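PDB 7LAP: aminoglycoside N(3)-acetyltransferase from Streptomyces griseus, which probably catalyses transfer of an acetyl group from acetyl-CoA to the 3-amino group of aminoglycoside antibiotics, a modification that confers resistance. Local coordinates for residues B[135-140]-B[220-225]; B[79-84]-B[105-110]; B[209-212]-B[217-220]. All blocks are in the same frame, centred on the assembly; numbering follows the deposited sequence.

All three contacts lie on one side of the subunit, where the hairpin of strands 204-213 and 216-225 meets loops beside the large mixed sheet. Contact 3 lies within the hairpin, held by backbone hydrogen bonds and one tryptophan-proline packing, and is partly buried. Contact 1 is buried: it sets the second hairpin strand against loop 135-140 through rings, with a water between two aspartates. Contact 2 is a partly buried aromatic pair joining two loops, beside the second subunit. Contacts 1 and 3 share Arg220 and strand 216-225. Contact 2 reaches contact 3 through Phe107 N and Pro210 O, and contact 1 through the carbonyl oxygen of Ser140.

Contact 1 (B[135-140]-B[220-225]); sequences RHPDVS and RTFRDI
Phe222 reaches from the second strand of the 204-225 hairpin to His136 and Pro137, which lie in the loop between strands 132-133 and 141-145 at one border of the mixed sheet of this antibiotic N-acetyltransferase fold. The far end of the phenyl ring meets the proline: Phe222 CZ lies 3.5 Å from Pro137 CG, the two side chains arriving from opposite directions. One flank of the same ring passes the imidazole, with Phe222 CD2 3.7 Å from His136 NE2. The two aromatic side chains slide past each other in opposite directions, their ring planes at 60°. Phe222 takes up this position with CG anti to its carbonyl carbon (chi1 -62°), and Arg220 CG, two residues earlier on the strand, covers part of one phenyl face.

The imidazole is held on several sides. Its own loop wraps it: Val139 CG2 sits 3.6 Å above one face and Pro137 CD 3.4 Å above the opposite one, both toward the rim. In the same turn of chain, His136 ND1 accepts from Asp138 N at 3.1 Å, tilted 20° from the ring plane, and more weakly from Val139 N. Across the ring, NE2 is hydrogen-bonded to Trp157 O, so both nitrogens are occupied and the rotation of the ring is fixed.

Farther along the strand the contact turns polar. Asp138 OD2 is hydrogen-bonded to Tyr87 OH and Asp138 OD1 to Gln209 NE2, while Asp224 OD1 is hydrogen-bonded to His161 ND1. The two carboxylates do not touch; a water hydrogen-bonded to both bridges them and may soften their repulsion, 2.7 Å from Asp138 OD2 and 2.7 Å from Asp224 OD2.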
loop_
_atom_site.group_PDB
_atom_site.type_symbol
_atom_site.label_atom_id
_atom_site.label_comp_id
_atom_site.label_asym_id
_atom_site.label_seq_id
_atom_site.Cartn_x
_atom_site.Cartn_y
_atom_site.Cartn_z
ATOM N N ARG B 135 14.584 -12.614 -1.412
ATOM C CA ARG B 135 14.997 -12.110 -2.710
ATOM C C ARG B 135 14.149 -12.639 -3.849
ATOM O O ARG B 135 14.334 -12.205 -4.998
ATOM C CB ARG B 135 16.477 -12.457 -2.946
ATOM C CG ARG B 135 16.706 -13.939 -3.080
ATOM C CD ARG B 135 18.198 -14.334 -3.244
ATOM N NE ARG B 135 18.310 -15.750 -3.576
ATOM C CZ ARG B 135 19.416 -16.353 -4.021
ATOM N NH1 ARG B 135 20.549 -15.665 -4.185
ATOM N NH2 ARG B 135 19.382 -17.651 -4.312
ATOM N N HIS B 136 13.216 -13.550 -3.576
ATOM C CA HIS B 136 12.532 -14.207 -4.682
ATOM C C HIS B 136 11.529 -13.259 -5.334
ATOM O O HIS B 136 10.752 -12.626 -4.627
ATOM C CB HIS B 136 11.798 -15.460 -4.209
ATOM C CG HIS B 136 11.599 -16.450 -5.309
ATOM N ND1 HIS B 136 10.574 -16.347 -6.229
ATOM C CD2 HIS B 136 12.350 -17.506 -5.693
ATOM C CE1 HIS B 136 10.691 -17.320 -7.115
ATOM N NE2 HIS B 136 11.755 -18.043 -6.807
ATOM N N PRO B 137 11.498 -13.171 -6.673
ATOM C CA PRO B 137 10.574 -12.230 -7.335
ATOM C C PRO B 137 9.150 -12.689 -7.363
ATOM O O PRO B 137 8.258 -11.852 -7.539
ATOM C CB PRO B 137 11.103 -12.158 -8.774
ATOM C CG PRO B 137 11.801 -13.525 -8.980
ATOM C CD PRO B 137 12.438 -13.805 -7.623
ATOM N N ASP B 138 8.894 -13.982 -7.241
ATOM C CA ASP B 138 7.527 -14.452 -7.288
ATOM C C ASP B 138 6.918 -14.726 -5.917
ATOM O O ASP B 138 5.733 -14.443 -5.711
ATOM C CB ASP B 138 7.441 -15.711 -8.141
ATOM C CG ASP B 138 6.025 -16.038 -8.497
ATOM O OD1 ASP B 138 5.358 -15.170 -9.085
ATOM O OD2 ASP B 138 5.573 -17.148 -8.190
ATOM N N VAL B 139 7.678 -15.273 -4.963
ATOM C CA VAL B 139 7.080 -15.700 -3.702
ATOM C C VAL B 139 7.912 -15.234 -2.515
ATOM O O VAL B 139 8.066 -15.968 -1.530
ATOM C CB VAL B 139 6.878 -17.227 -3.670
ATOM C CG1 VAL B 139 5.766 -17.629 -4.662
ATOM C CG2 VAL B 139 8.207 -17.973 -3.976
ATOM N N SER B 140 8.405 -13.996 -2.585
ATOM C CA SER B 140 9.195 -13.439 -1.498
ATOM C C SER B 140 8.391 -13.437 -0.202
ATOM O O SER B 140 7.169 -13.330 -0.199
ATOM C CB SER B 140 9.658 -12.017 -1.809
ATOM O OG SER B 140 8.544 -11.152 -2.014
ATOM N N ARG B 220 15.552 -14.328 -15.581
ATOM C CA ARG B 220 15.860 -15.664 -15.096
ATOM C C ARG B 220 14.628 -16.534 -15.280
ATOM O O ARG B 220 13.500 -16.056 -15.151
ATOM C CB ARG B 220 16.289 -15.660 -13.609
ATOM C CG ARG B 220 16.923 -16.959 -13.166
ATOM C CD ARG B 220 17.521 -16.923 -11.765
ATOM N NE ARG B 220 18.183 -18.196 -11.443
ATOM C CZ ARG B 220 17.576 -19.385 -11.334
ATOM N NH1 ARG B 220 16.251 -19.508 -11.466
ATOM N NH2 ARG B 220 18.301 -20.470 -11.056
ATOM N N THR B 221 14.847 -17.803 -15.588
ATOM C CA THR B 221 13.777 -18.790 -15.660
ATOM C C THR B 221 13.670 -19.497 -14.316
ATOM O O THR B 221 14.688 -19.858 -13.715
ATOM C CB THR B 221 14.052 -19.805 -16.778
ATOM O OG1 THR B 221 13.958 -19.148 -18.045
ATOM C CG2 THR B 221 13.058 -20.942 -16.736
ATOM N N PHE B 222 12.443 -19.684 -13.846
ATOM C CA PHE B 222 12.161 -20.246 -12.537
ATOM C C PHE B 222 11.274 -21.468 -12.679
ATOM O O PHE B 222 10.372 -21.501 -13.524
ATOM C CB PHE B 222 11.447 -19.233 -11.627
ATOM C CG PHE B 222 12.261 -18.021 -11.340
ATOM C CD1 PHE B 222 12.225 -16.931 -12.203
ATOM C CD2 PHE B 222 13.113 -17.989 -10.236
ATOM C CE1 PHE B 222 12.994 -15.804 -11.952
ATOM C CE2 PHE B 222 13.885 -16.861 -9.973
ATOM C CZ PHE B 222 13.829 -15.760 -10.836
ATOM N N ARG B 223 11.516 -22.454 -11.824
ATOM C CA ARG B 223 10.662 -23.625 -11.725
ATOM C C ARG B 223 10.116 -23.709 -10.314
ATOM O O ARG B 223 10.853 -23.481 -9.353
ATOM C CB ARG B 223 11.430 -24.903 -12.070
ATOM C CG ARG B 223 10.573 -26.147 -11.976
ATOM C CD ARG B 223 11.377 -27.363 -12.313
ATOM N NE ARG B 223 10.831 -28.584 -11.724
ATOM C CZ ARG B 223 10.006 -29.418 -12.354
ATOM N NH1 ARG B 223 9.608 -29.165 -13.602
ATOM N NH2 ARG B 223 9.588 -30.516 -11.736
ATOM N N ASP B 224 8.834 -24.054 -10.194
ATOM C CA ASP B 224 8.136 -24.119 -8.914
ATOM C C ASP B 224 7.002 -25.125 -9.071
ATOM O O ASP B 224 6.668 -25.535 -10.183
ATOM C CB ASP B 224 7.616 -22.721 -8.503
ATOM C CG ASP B 224 7.060 -22.667 -7.057
ATOM O OD1 ASP B 224 7.375 -23.564 -6.237
ATOM O OD2 ASP B 224 6.336 -21.700 -6.727
ATOM N N ILE B 225 6.413 -25.547 -7.948
ATOM C CA ILE B 225 5.095 -26.180 -8.052
ATOM C C ILE B 225 4.063 -25.125 -8.452
ATOM O O ILE B 225 4.263 -23.917 -8.295
ATOM C CB ILE B 225 4.684 -26.879 -6.747
ATOM C CG1 ILE B 225 4.762 -25.886 -5.588
ATOM C CG2 ILE B 225 5.554 -28.086 -6.477
ATOM C CD1 ILE B 225 3.525 -25.886 -4.677
HETATM O O HOH W 1 7.223 -19.295 -7.711
#

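Contact 2 (B[79-84]-B[105-110]); sequences CGWNDA and PAFDPR
Trp81 starts a type I beta turn that ends at Ala84, while Phe107 belongs to an extended run of chain, 105-108, whose backbone passes the outer end of the indole. No hydrogen bond crosses between the two loops; the contact is carried by the two aromatic side chains and by backbone atoms at the end of the indole. Phe107 turns the edge of its ring to the face of Trp81 in a T-shaped (edge-to-face) pair, with centroids 5.3 Å apart (five-membered ring of Trp81) and planes at 64°. Phe107 CD1 leads, 3.7 Å from Trp81 CD2 and as near to CG. Phe107 CB adds a CH-pi contact 3.9 Å from the centroid of the six-membered ring of Trp81 and almost straight above it. With CG anti to the backbone N (chi1 -178°), Trp81 carries its indole toward 105-107, and the two side chains slide past each other in opposite directions.

The arrangement joins the loop after strand 74-78 of the mixed sheet to the loop after helix 94-103, close to the subunit interface of the dimer: Asp83 forms a salt bridge with Arg120 of the second subunit.

The turn folds back over the other face of the indole, with Ala84 CA 3.5 Å from the ring plane, toward the rim. Pro105 O lies at the ring edge, in its plane, 3.4 Å from Trp81 CH2. Beyond Phe107, Asp108 closes an Asx turn, its OD1 accepting from Arg110 N at 3.1 Å.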
loop_
_atom_site.group_PDB
_atom_site.type_symbol
_atom_site.label_atom_id
_atom_site.label_comp_id
_atom_site.label_asym_id
_atom_site.label_seq_id
_atom_site.Cartn_x
_atom_site.Cartn_y
_atom_site.Cartn_z
ATOM N N CYS B 79 4.788 -11.955 1.014
ATOM C CA CYS B 79 4.692 -10.713 0.222
ATOM C C CYS B 79 4.398 -10.949 -1.257
ATOM O O CYS B 79 3.403 -10.434 -1.810
ATOM C CB CYS B 79 6.016 -9.917 0.332
ATOM S SG CYS B 79 6.274 -9.198 1.922
ATOM N N GLY B 80 5.259 -11.683 -1.957
ATOM C CA GLY B 80 5.147 -11.721 -3.417
ATOM C C GLY B 80 5.432 -10.351 -4.021
ATOM O O GLY B 80 5.956 -9.456 -3.378
ATOM N N TRP B 81 5.054 -10.208 -5.285
ATOM C CA TRP B 81 5.357 -9.014 -6.084
ATOM C C TRP B 81 4.120 -8.623 -6.887
ATOM O O TRP B 81 3.742 -9.343 -7.820
ATOM C CB TRP B 81 6.530 -9.275 -7.018
ATOM C CG TRP B 81 6.976 -8.123 -7.847
ATOM C CD1 TRP B 81 6.664 -6.783 -7.663
ATOM C CD2 TRP B 81 7.792 -8.189 -9.021
ATOM N NE1 TRP B 81 7.234 -6.032 -8.661
ATOM C CE2 TRP B 81 7.942 -6.867 -9.501
ATOM C CE3 TRP B 81 8.449 -9.236 -9.694
ATOM C CZ2 TRP B 81 8.722 -6.562 -10.627
ATOM C CZ3 TRP B 81 9.203 -8.932 -10.837
ATOM C CH2 TRP B 81 9.333 -7.608 -11.289
ATOM N N ASN B 82 3.490 -7.492 -6.526
ATOM C CA ASN B 82 2.232 -7.109 -7.169
ATOM C C ASN B 82 2.402 -6.823 -8.646
ATOM O O ASN B 82 1.494 -7.079 -9.437
ATOM C CB ASN B 82 1.615 -5.874 -6.515
ATOM C CG ASN B 82 0.159 -5.720 -6.876
ATOM O OD1 ASN B 82 -0.682 -6.484 -6.407
ATOM N ND2 ASN B 82 -0.145 -4.773 -7.757
ATOM N N ASP B 83 3.532 -6.261 -9.041
ATOM C CA ASP B 83 3.688 -5.777 -10.410
ATOM C C ASP B 83 4.659 -6.631 -11.218
ATOM O O ASP B 83 5.347 -6.123 -12.104
ATOM C CB ASP B 83 4.123 -4.319 -10.360
ATOM C CG ASP B 83 3.123 -3.490 -9.566
ATOM O OD1 ASP B 83 1.970 -3.485 -9.988
ATOM O OD2 ASP B 83 3.449 -2.954 -8.486
ATOM N N ALA B 84 4.718 -7.930 -10.918
ATOM C CA ALA B 84 5.515 -8.856 -11.717
ATOM C C ALA B 84 4.920 -8.981 -13.113
ATOM O O ALA B 84 3.720 -8.812 -13.287
ATOM C CB ALA B 84 5.541 -10.227 -11.053
ATOM N N PRO B 105 10.776 -3.504 -15.226
ATOM C CA PRO B 105 11.859 -3.378 -14.248
ATOM C C PRO B 105 12.068 -4.658 -13.444
ATOM O O PRO B 105 11.170 -5.490 -13.295
ATOM C CB PRO B 105 11.391 -2.229 -13.348
ATOM C CG PRO B 105 9.857 -2.275 -13.460
ATOM C CD PRO B 105 9.580 -2.719 -14.866
ATOM N N ALA B 106 13.290 -4.809 -12.939
ATOM C CA ALA B 106 13.633 -5.936 -12.087
ATOM C C ALA B 106 12.902 -5.861 -10.754
ATOM O O ALA B 106 12.691 -4.774 -10.198
ATOM C CB ALA B 106 15.133 -5.948 -11.799
ATOM N N PHE B 107 12.587 -7.039 -10.206
ATOM C CA PHE B 107 12.198 -7.119 -8.804
ATOM C C PHE B 107 13.239 -6.433 -7.923
ATOM O O PHE B 107 14.449 -6.543 -8.154
ATOM C CB PHE B 107 12.008 -8.581 -8.385
ATOM C CG PHE B 107 11.660 -8.754 -6.921
ATOM C CD1 PHE B 107 10.374 -8.461 -6.446
ATOM C CD2 PHE B 107 12.611 -9.195 -6.014
ATOM C CE1 PHE B 107 10.049 -8.644 -5.093
ATOM C CE2 PHE B 107 12.289 -9.363 -4.661
ATOM C CZ PHE B 107 11.023 -9.080 -4.196
ATOM N N ASP B 108 12.759 -5.682 -6.937
ATOM C CA ASP B 108 13.607 -4.996 -5.961
ATOM C C ASP B 108 13.060 -5.216 -4.551
ATOM O O ASP B 108 11.987 -4.672 -4.216
ATOM C CB ASP B 108 13.684 -3.502 -6.277
ATOM C CG ASP B 108 14.623 -2.758 -5.342
ATOM O OD1 ASP B 108 15.183 -3.407 -4.433
ATOM O OD2 ASP B 108 14.842 -1.537 -5.528
ATOM N N PRO B 109 13.772 -5.940 -3.684
ATOM C CA PRO B 109 13.210 -6.253 -2.359
ATOM C C PRO B 109 12.880 -5.020 -1.539
ATOM O O PRO B 109 11.989 -5.097 -0.674
ATOM C CB PRO B 109 14.312 -7.093 -1.696
ATOM C CG PRO B 109 15.114 -7.652 -2.822
ATOM C CD PRO B 109 15.102 -6.558 -3.880
ATOM N N ARG B 110 13.573 -3.888 -1.773
ATOM C CA ARG B 110 13.300 -2.696 -0.971
ATOM C C ARG B 110 12.010 -2.000 -1.387
ATOM O O ARG B 110 11.278 -1.486 -0.527
ATOM C CB ARG B 110 14.468 -1.702 -1.057
ATOM C CG ARG B 110 14.215 -0.330 -0.354
ATOM C CD ARG B 110 14.342 -0.473 1.173
ATOM N NE ARG B 110 14.193 0.784 1.910
ATOM C CZ ARG B 110 14.274 0.884 3.240
ATOM N NH1 ARG B 110 14.510 -0.196 3.979
ATOM N NH2 ARG B 110 14.116 2.060 3.843
#

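Contact 3 (B[209-212]-B[217-220]); sequences QPIE and RVWR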
loop_
_atom_site.group_PDB
_atom_site.type_symbol
_atom_site.label_atom_id
_atom_site.label_comp_id
_atom_site.label_asym_id
_atom_site.label_seq_id
_atom_site.Cartn_x
_atom_site.Cartn_y
_atom_site.Cartn_z
ATOM N N GLN B 209 11.202 -14.029 -14.922
ATOM C CA GLN B 209 10.949 -12.774 -14.238
ATOM C C GLN B 209 12.270 -12.039 -14.143
ATOM O O GLN B 209 13.326 -12.677 -14.040
ATOM C CB GLN B 209 10.331 -12.998 -12.850
ATOM C CG GLN B 209 8.781 -12.969 -12.880
ATOM C CD GLN B 209 8.171 -13.354 -11.566
ATOM O OE1 GLN B 209 8.847 -13.358 -10.543
ATOM N NE2 GLN B 209 6.886 -13.665 -11.571
ATOM N N PRO B 210 12.251 -10.713 -14.232
ATOM C CA PRO B 210 13.497 -9.947 -14.171
ATOM C C PRO B 210 13.933 -9.757 -12.725
ATOM O O PRO B 210 13.147 -9.331 -11.868
ATOM C CB PRO B 210 13.126 -8.616 -14.830
ATOM C CG PRO B 210 11.661 -8.482 -14.574
ATOM C CD PRO B 210 11.080 -9.867 -14.543
ATOM N N ILE B 211 15.200 -10.080 -12.462
ATOM C CA ILE B 211 15.840 -9.805 -11.188
ATOM C C ILE B 211 17.099 -8.967 -11.428
ATOM O O ILE B 211 17.515 -8.712 -12.559
ATOM C CB ILE B 211 16.168 -11.094 -10.402
ATOM C CG1 ILE B 211 17.079 -12.009 -11.212
ATOM C CG2 ILE B 211 14.886 -11.838 -10.050
ATOM C CD1 ILE B 211 18.029 -12.869 -10.373
ATOM N N GLU B 212 17.670 -8.511 -10.326
ATOM C CA GLU B 212 18.844 -7.660 -10.309
ATOM C C GLU B 212 19.951 -8.422 -9.585
ATOM O O GLU B 212 19.837 -8.694 -8.382
ATOM C CB GLU B 212 18.510 -6.339 -9.622
ATOM C CG GLU B 212 19.708 -5.537 -9.206
ATOM C CD GLU B 212 19.420 -4.057 -9.216
ATOM O OE1 GLU B 212 18.580 -3.621 -10.040
ATOM O OE2 GLU B 212 20.039 -3.331 -8.408
ATOM N N ARG B 217 20.221 -5.735 -14.347
ATOM C CA ARG B 217 18.957 -6.434 -14.519
ATOM C C ARG B 217 19.134 -7.566 -15.515
ATOM O O ARG B 217 19.618 -7.357 -16.625
ATOM C CB ARG B 217 17.870 -5.464 -14.983
ATOM C CG ARG B 217 16.717 -6.039 -15.787
ATOM C CD ARG B 217 16.003 -4.845 -16.422
ATOM N NE ARG B 217 14.680 -5.138 -16.968
ATOM C CZ ARG B 217 14.472 -5.670 -18.165
ATOM N NH1 ARG B 217 15.511 -5.993 -18.930
ATOM N NH2 ARG B 217 13.233 -5.900 -18.594
ATOM N N VAL B 218 18.736 -8.764 -15.114
ATOM C CA VAL B 218 18.790 -9.936 -15.968
ATOM C C VAL B 218 17.494 -10.700 -15.783
ATOM O O VAL B 218 16.912 -10.720 -14.692
ATOM C CB VAL B 218 20.002 -10.843 -15.637
ATOM C CG1 VAL B 218 21.308 -10.067 -15.720
ATOM C CG2 VAL B 218 19.830 -11.429 -14.265
ATOM N N TRP B 219 17.037 -11.324 -16.864
ATOM C CA TRP B 219 15.925 -12.259 -16.779
ATOM C C TRP B 219 16.431 -13.602 -16.272
ATOM O O TRP B 219 17.597 -13.961 -16.464
ATOM C CB TRP B 219 15.247 -12.416 -18.143
ATOM C CG TRP B 219 14.428 -11.216 -18.476
ATOM C CD1 TRP B 219 14.886 -10.029 -18.964
ATOM C CD2 TRP B 219 13.016 -11.041 -18.250
ATOM N NE1 TRP B 219 13.849 -9.140 -19.082
ATOM C CE2 TRP B 219 12.690 -9.736 -18.655
ATOM C CE3 TRP B 219 12.001 -11.870 -17.769
ATOM C CZ2 TRP B 219 11.376 -9.233 -18.595
ATOM C CZ3 TRP B 219 10.704 -11.374 -17.700
ATOM C CH2 TRP B 219 10.403 -10.067 -18.112
ATOM N N ARG B 220 15.552 -14.328 -15.581
ATOM C CA ARG B 220 15.860 -15.664 -15.096
ATOM C C ARG B 220 14.628 -16.534 -15.280
ATOM O O ARG B 220 13.500 -16.056 -15.151
ATOM C CB ARG B 220 16.289 -15.660 -13.609
ATOM C CG ARG B 220 16.923 -16.959 -13.166
ATOM C CD ARG B 220 17.521 -16.923 -11.765
ATOM N NE ARG B 220 18.183 -18.196 -11.443
ATOM C CZ ARG B 220 17.576 -19.385 -11.334
ATOM N NH1 ARG B 220 16.251 -19.508 -11.466
ATOM N NH2 ARG B 220 18.301 -20.470 -11.056
#
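Ile211 and Val218 pair through two backbone hydrogen bonds, Ile211 N to Val218 O at 2.9 Å and Val218 N to Ile211 O at 2.8 Å. Gln209 and Arg220 form the next hydrogen-bonded antiparallel pair, slightly longer: Gln209 N reaches Arg220 O at 3.1 Å and Arg220 N reaches Gln209 O at 3.2 Å. Between them stands the non-hydrogen-bonded pair Pro210 and Trp219, a place that suits a proline because no N-H is needed there for bonding to strand 216-225. The short segments are well twisted, their directions 138° apart in this beta hairpin.

Trp219 lies alongside Pro210 on the same face of the sheet, with the proline ring against its indole. Pro210 CD makes a CH-pi contact 3.8 Å from the centroid of the six-membered ring, and Pro210 CB stands 4.0 Å above the plane of the indole, over its centre. With CG anti to its carbonyl carbon (chi1 -74°), Trp219 swings the indole across to the partner strand. On the other face Ile211 CG1 meets Val218 CG2 at 4.2 Å and Val218 O at 3.7 Å.

The indole side of the hairpin rests near the end of helix 94-103, where Trp219 NE1 binds Arg101 O and Arg217 NH2 binds the carbonyls of Arg101 and His104. From the opposite face Arg220 extends to a salt bridge with Asp158, and Pro210 O accepts from Phe107 N in the loop after helix 94-103.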